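Long-range contact in tRNA (cytosine(38)-C(5))-methyltransferase (Schizosaccharomyces pombe, PDB 6FDF), which methylates carbon 5 of cytosine 38 in the anticodon loop of tRNA(Asp), using S-adenosyl-L-methionine as methyl donor: residues L16-G21 / E48-N53. Sequence-based numbering, arbitrary orientation.
With SAH (S-adenosyl-L-homocysteine), chain E.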
ATOM      1  N   LEU A  16       1.588   3.133 -12.320  1.00 29.05           N
ATOM      2  CA  LEU A  16       2.637   2.128 -12.459  1.00 28.56           C
ATOM      3  C   LEU A  16       2.718   1.259 -11.210  1.00 27.18           C
ATOM      4  O   LEU A  16       2.573   1.760 -10.089  1.00 27.60           O
ATOM      5  CB  LEU A  16       3.986   2.805 -12.701  1.00 28.14           C
ATOM      6  CG  LEU A  16       4.069   3.683 -13.951  1.00 30.57           C
ATOM      7  CD1 LEU A  16       5.325   4.533 -13.936  1.00 29.61           C
ATOM      8  CD2 LEU A  16       4.016   2.810 -15.193  1.00 34.37           C
ATOM      9  N   TYR A  17       2.999  -0.034 -11.405  1.00 27.18           N
ATOM     10  CA  TYR A  17       2.974  -1.018 -10.317  1.00 25.94           C
ATOM     11  C   TYR A  17       1.598  -1.005  -9.644  1.00 28.59           C
ATOM     12  O   TYR A  17       1.468  -0.817  -8.431  1.00 28.44           O
ATOM     13  CB  TYR A  17       4.078  -0.761  -9.273  1.00 27.15           C
ATOM     14  CG  TYR A  17       5.495  -0.510  -9.773  1.00 28.40           C
ATOM     15  CD1 TYR A  17       5.931   0.778 -10.082  1.00 28.79           C
ATOM     16  CD2 TYR A  17       6.415  -1.552  -9.874  1.00 30.02           C
ATOM     17  CE1 TYR A  17       7.232   1.016 -10.503  1.00 27.22           C
ATOM     18  CE2 TYR A  17       7.719  -1.323 -10.305  1.00 27.13           C
ATOM     19  CZ  TYR A  17       8.120  -0.034 -10.609  1.00 29.32           C
ATOM     20  OH  TYR A  17       9.411   0.214 -11.002  1.00 29.61           O
ATOM     21  N   SER A  18       0.564  -1.200 -10.467  1.00 27.79           N
ATOM     22  CA  SER A  18      -0.796  -0.856 -10.063  1.00 27.92           C
ATOM     23  C   SER A  18      -1.394  -1.826  -9.048  1.00 30.20           C
ATOM     24  O   SER A  18      -2.278  -1.431  -8.280  1.00 31.50           O
ATOM     25  CB  SER A  18      -1.702  -0.792 -11.288  1.00 27.84           C
ATOM     26  OG  SER A  18      -1.412  -1.841 -12.194  1.00 30.57           O
ATOM     27  N   GLY A  19      -0.950  -3.080  -9.030  1.00 29.99           N
ATOM     28  CA  GLY A  19      -1.504  -4.021  -8.062  1.00 30.05           C
ATOM     29  C   GLY A  19      -3.010  -4.146  -8.228  1.00 27.55           C
ATOM     30  O   GLY A  19      -3.523  -4.261  -9.346  1.00 30.67           O
ATOM     31  N   ILE A  20      -3.743  -4.091  -7.114  1.00 30.98           N
ATOM     32  CA  ILE A  20      -5.198  -4.175  -7.202  1.00 29.97           C
ATOM     33  C   ILE A  20      -5.809  -2.779  -7.258  1.00 35.07           C
ATOM     34  O   ILE A  20      -7.027  -2.619  -7.122  1.00 37.83           O
ATOM     35  CB  ILE A  20      -5.793  -4.989  -6.038  1.00 34.15           C
ATOM     36  CG1 ILE A  20      -5.473  -4.323  -4.696  1.00 30.89           C
ATOM     37  CG2 ILE A  20      -5.294  -6.427  -6.074  1.00 35.19           C
ATOM     38  CD1 ILE A  20      -6.105  -5.023  -3.505  1.00 36.77           C
ATOM     39  N   GLY A  21      -4.987  -1.764  -7.507  1.00 31.38           N
ATOM     40  CA  GLY A  21      -5.518  -0.439  -7.762  1.00 28.34           C
ATOM     41  C   GLY A  21      -5.722   0.443  -6.552  1.00 30.16           C
ATOM     42  O   GLY A  21      -6.619   1.299  -6.572  1.00 31.66           O
ATOM     43  N   GLU A  48      -6.206  -9.035 -12.961  1.00 36.41           N
ATOM     44  CA  GLU A  48      -7.557  -9.586 -12.967  1.00 41.94           C
ATOM     45  C   GLU A  48      -8.445  -8.874 -11.950  1.00 40.05           C
ATOM     46  O   GLU A  48      -9.573  -8.475 -12.272  1.00 41.25           O
ATOM     47  CB  GLU A  48      -7.510 -11.090 -12.693  1.00 42.85           C
ATOM     48  CG  GLU A  48      -8.862 -11.774 -12.738  1.00 57.57           C
ATOM     49  CD  GLU A  48      -8.754 -13.282 -12.599  1.00 67.64           C
ATOM     50  OE1 GLU A  48      -9.786 -13.934 -12.343  1.00 70.52           O
ATOM     51  OE2 GLU A  48      -7.632 -13.815 -12.741  1.00 70.38           O
ATOM     52  N   ILE A  49      -7.953  -8.705 -10.717  1.00 35.94           N
ATOM     53  CA  ILE A  49      -8.701  -7.953  -9.711  1.00 35.69           C
ATOM     54  C   ILE A  49      -8.844  -6.494 -10.124  1.00 35.70           C
ATOM     55  O   ILE A  49      -9.922  -5.903  -9.989  1.00 38.34           O
ATOM     56  CB  ILE A  49      -8.028  -8.085  -8.329  1.00 36.41           C
ATOM     57  CG1 ILE A  49      -7.957  -9.556  -7.905  1.00 37.69           C
ATOM     58  CG2 ILE A  49      -8.744  -7.234  -7.282  1.00 33.35           C
ATOM     59  CD1 ILE A  49      -9.313 -10.205  -7.778  1.00 43.34           C
ATOM     60  N   TYR A  50      -7.778  -5.898 -10.664  1.00 34.79           N
ATOM     61  CA  TYR A  50      -7.853  -4.492 -11.058  1.00 35.22           C
ATOM     62  C   TYR A  50      -8.976  -4.281 -12.067  1.00 37.54           C
ATOM     63  O   TYR A  50      -9.830  -3.401 -11.903  1.00 36.82           O
ATOM     64  CB  TYR A  50      -6.513  -4.005 -11.629  1.00 31.38           C
ATOM     65  CG  TYR A  50      -6.482  -2.497 -11.836  1.00 32.59           C
ATOM     66  CD1 TYR A  50      -7.211  -1.896 -12.866  1.00 33.62           C
ATOM     67  CD2 TYR A  50      -5.742  -1.675 -10.998  1.00 31.31           C
ATOM     68  CE1 TYR A  50      -7.207  -0.516 -13.041  1.00 36.44           C
ATOM     69  CE2 TYR A  50      -5.720  -0.298 -11.174  1.00 28.90           C
ATOM     70  CZ  TYR A  50      -6.461   0.274 -12.192  1.00 32.80           C
ATOM     71  OH  TYR A  50      -6.442   1.641 -12.361  1.00 33.51           O
ATOM     72  N   ASN A  51      -8.985  -5.090 -13.126  1.00 35.78           N
ATOM     73  CA  ASN A  51      -9.922  -4.867 -14.221  1.00 37.00           C
ATOM     74  C   ASN A  51     -11.352  -5.193 -13.814  1.00 36.37           C
ATOM     75  O   ASN A  51     -12.294  -4.567 -14.315  1.00 40.52           O
ATOM     76  CB  ASN A  51      -9.488  -5.690 -15.432  1.00 38.31           C
ATOM     77  CG  ASN A  51      -8.220  -5.148 -16.062  1.00 42.01           C
ATOM     78  OD1 ASN A  51      -7.975  -3.945 -16.035  1.00 41.72           O
ATOM     79  ND2 ASN A  51      -7.406  -6.033 -16.629  1.00 45.81           N
ATOM     80  N   LEU A  52     -11.532  -6.175 -12.928  1.00 37.82           N
ATOM     81  CA  LEU A  52     -12.867  -6.516 -12.457  1.00 44.71           C
ATOM     82  C   LEU A  52     -13.499  -5.370 -11.679  1.00 43.02           C
ATOM     83  O   LEU A  52     -14.719  -5.169 -11.748  1.00 45.99           O
ATOM     84  CB  LEU A  52     -12.803  -7.772 -11.588  1.00 47.78           C
ATOM     85  CG  LEU A  52     -14.090  -8.165 -10.864  1.00 56.00           C
ATOM     86  CD1 LEU A  52     -15.178  -8.525 -11.864  1.00 60.30           C
ATOM     87  CD2 LEU A  52     -13.838  -9.309  -9.893  1.00 58.01           C
ATOM     88  N   ASN A  53     -12.689  -4.589 -10.967  1.00 41.57           N
ATOM     89  CA  ASN A  53     -13.199  -3.547 -10.087  1.00 40.96           C
ATOM     90  C   ASN A  53     -13.174  -2.157 -10.713  1.00 41.65           C
ATOM     91  O   ASN A  53     -14.080  -1.359 -10.461  1.00 45.66           O
ATOM     92  CB  ASN A  53     -12.399  -3.537  -8.776  1.00 36.59           C
ATOM     93  CG  ASN A  53     -12.785  -4.684  -7.855  1.00 40.50           C
ATOM     94  OD1 ASN A  53     -13.711  -4.569  -7.058  1.00 38.91           O
ATOM     95  ND2 ASN A  53     -12.061  -5.796  -7.957  1.00 39.95           N
TER
HETATM   96  N   SAH E 401       0.475  -0.270  -5.216  0.96 61.61           N
HETATM   97  CA  SAH E 401      -0.248  -1.457  -5.618  0.96 62.54           C
HETATM   98  CB  SAH E 401       0.595  -2.722  -5.436  0.96 60.64           C
HETATM   99  CG  SAH E 401       2.090  -2.418  -5.521  0.96 59.67           C
HETATM  100  SD  SAH E 401       3.092  -3.767  -4.974  0.96 52.52           S
HETATM  101  C   SAH E 401      -1.530  -1.555  -4.853  0.96 68.45           C
HETATM  102  O   SAH E 401      -1.832  -0.618  -4.083  0.96 57.48           O
HETATM  103  OXT SAH E 401      -2.240  -2.567  -5.038  0.96 67.81           O
HETATM  104  C5' SAH E 401       4.221  -3.706  -6.320  0.96 42.54           C
HETATM  105  C4' SAH E 401       3.530  -4.221  -7.583  0.96 33.21           C
HETATM  106  O4' SAH E 401       4.410  -3.990  -8.668  0.96 32.56           O
HETATM  107  C3' SAH E 401       3.214  -5.716  -7.542  0.96 35.86           C
HETATM  108  O3' SAH E 401       1.847  -5.933  -7.885  0.96 35.19           O
HETATM  109  C2' SAH E 401       4.089  -6.319  -8.643  0.96 33.90           C
HETATM  110  O2' SAH E 401       3.401  -7.334  -9.382  0.96 35.33           O
HETATM  111  C1' SAH E 401       4.385  -5.115  -9.528  0.96 28.13           C
HETATM  112  N9  SAH E 401       5.705  -5.152 -10.192  0.96 32.80           N
HETATM  113  C8  SAH E 401       6.897  -5.448  -9.636  0.96 33.09           C
HETATM  114  N7  SAH E 401       7.886  -5.374 -10.559  0.96 33.36           N
HETATM  115  C5  SAH E 401       7.335  -5.022 -11.737  0.96 33.08           C
HETATM  116  C6  SAH E 401       7.813  -4.769 -13.112  0.96 34.05           C
HETATM  117  N6  SAH E 401       9.123  -4.882 -13.421  0.96 35.72           N
HETATM  118  N1  SAH E 401       6.885  -4.425 -14.037  0.96 33.33           N
HETATM  119  C2  SAH E 401       5.579  -4.310 -13.738  0.96 28.37           C
HETATM  120  N3  SAH E 401       5.076  -4.525 -12.509  0.96 29.09           N
HETATM  121  C4  SAH E 401       5.894  -4.886 -11.487  0.96 32.60           C
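The glycine-rich loop after strand 11-16, the first strand of the Rossmann-like class I methyltransferase fold, lies between the amino-acid end of S-adenosyl-L-homocysteine and helix 44-54, where Tyr50 and Ile49 receive it. Tyr50 lays its ring along the loop: CE2 comes within 3.4 Å of Gly21 CA and 4.0 Å of Ser18 CB, both approaching obliquely, while Gly19 O lies near the ring plane, at its edge. Having CG anti to the backbone N (chi1 -171°) carries the ring off the helix to lie beside Gly21, and the phenol OH hydrogen-bonds Glu15 and His24, which fixes its far end. Gly21, having no side chain, lets its CA sit directly against CE2. Next to the ring, Ile20 and Ile49 run side by side in the same direction, their CG2 methyls 3.7 Å apart; the other face of the loop turns to the ligand. There Ile20 N donates to SAH OXT (3.0 Å, N-H...O angle 141°), and Gly19 CA lies 3.4 Å from the same oxygen. Tyr17, at the strand end of the loop, has the ribose O4' at its ring edge, 3.4 Å from CD2. Within the helix, Asn53 ND2 gives a nearly straight bond (177°) to Ile49 O, which the backbone N of Asn53 meets from the opposite face. Across the two segments the contact is thus van der Waals packing, whereas the hydrogen bond from Ile20 N serves the ligand carboxylate: apolar support from the helix probably helps hold this loop amide in position for it.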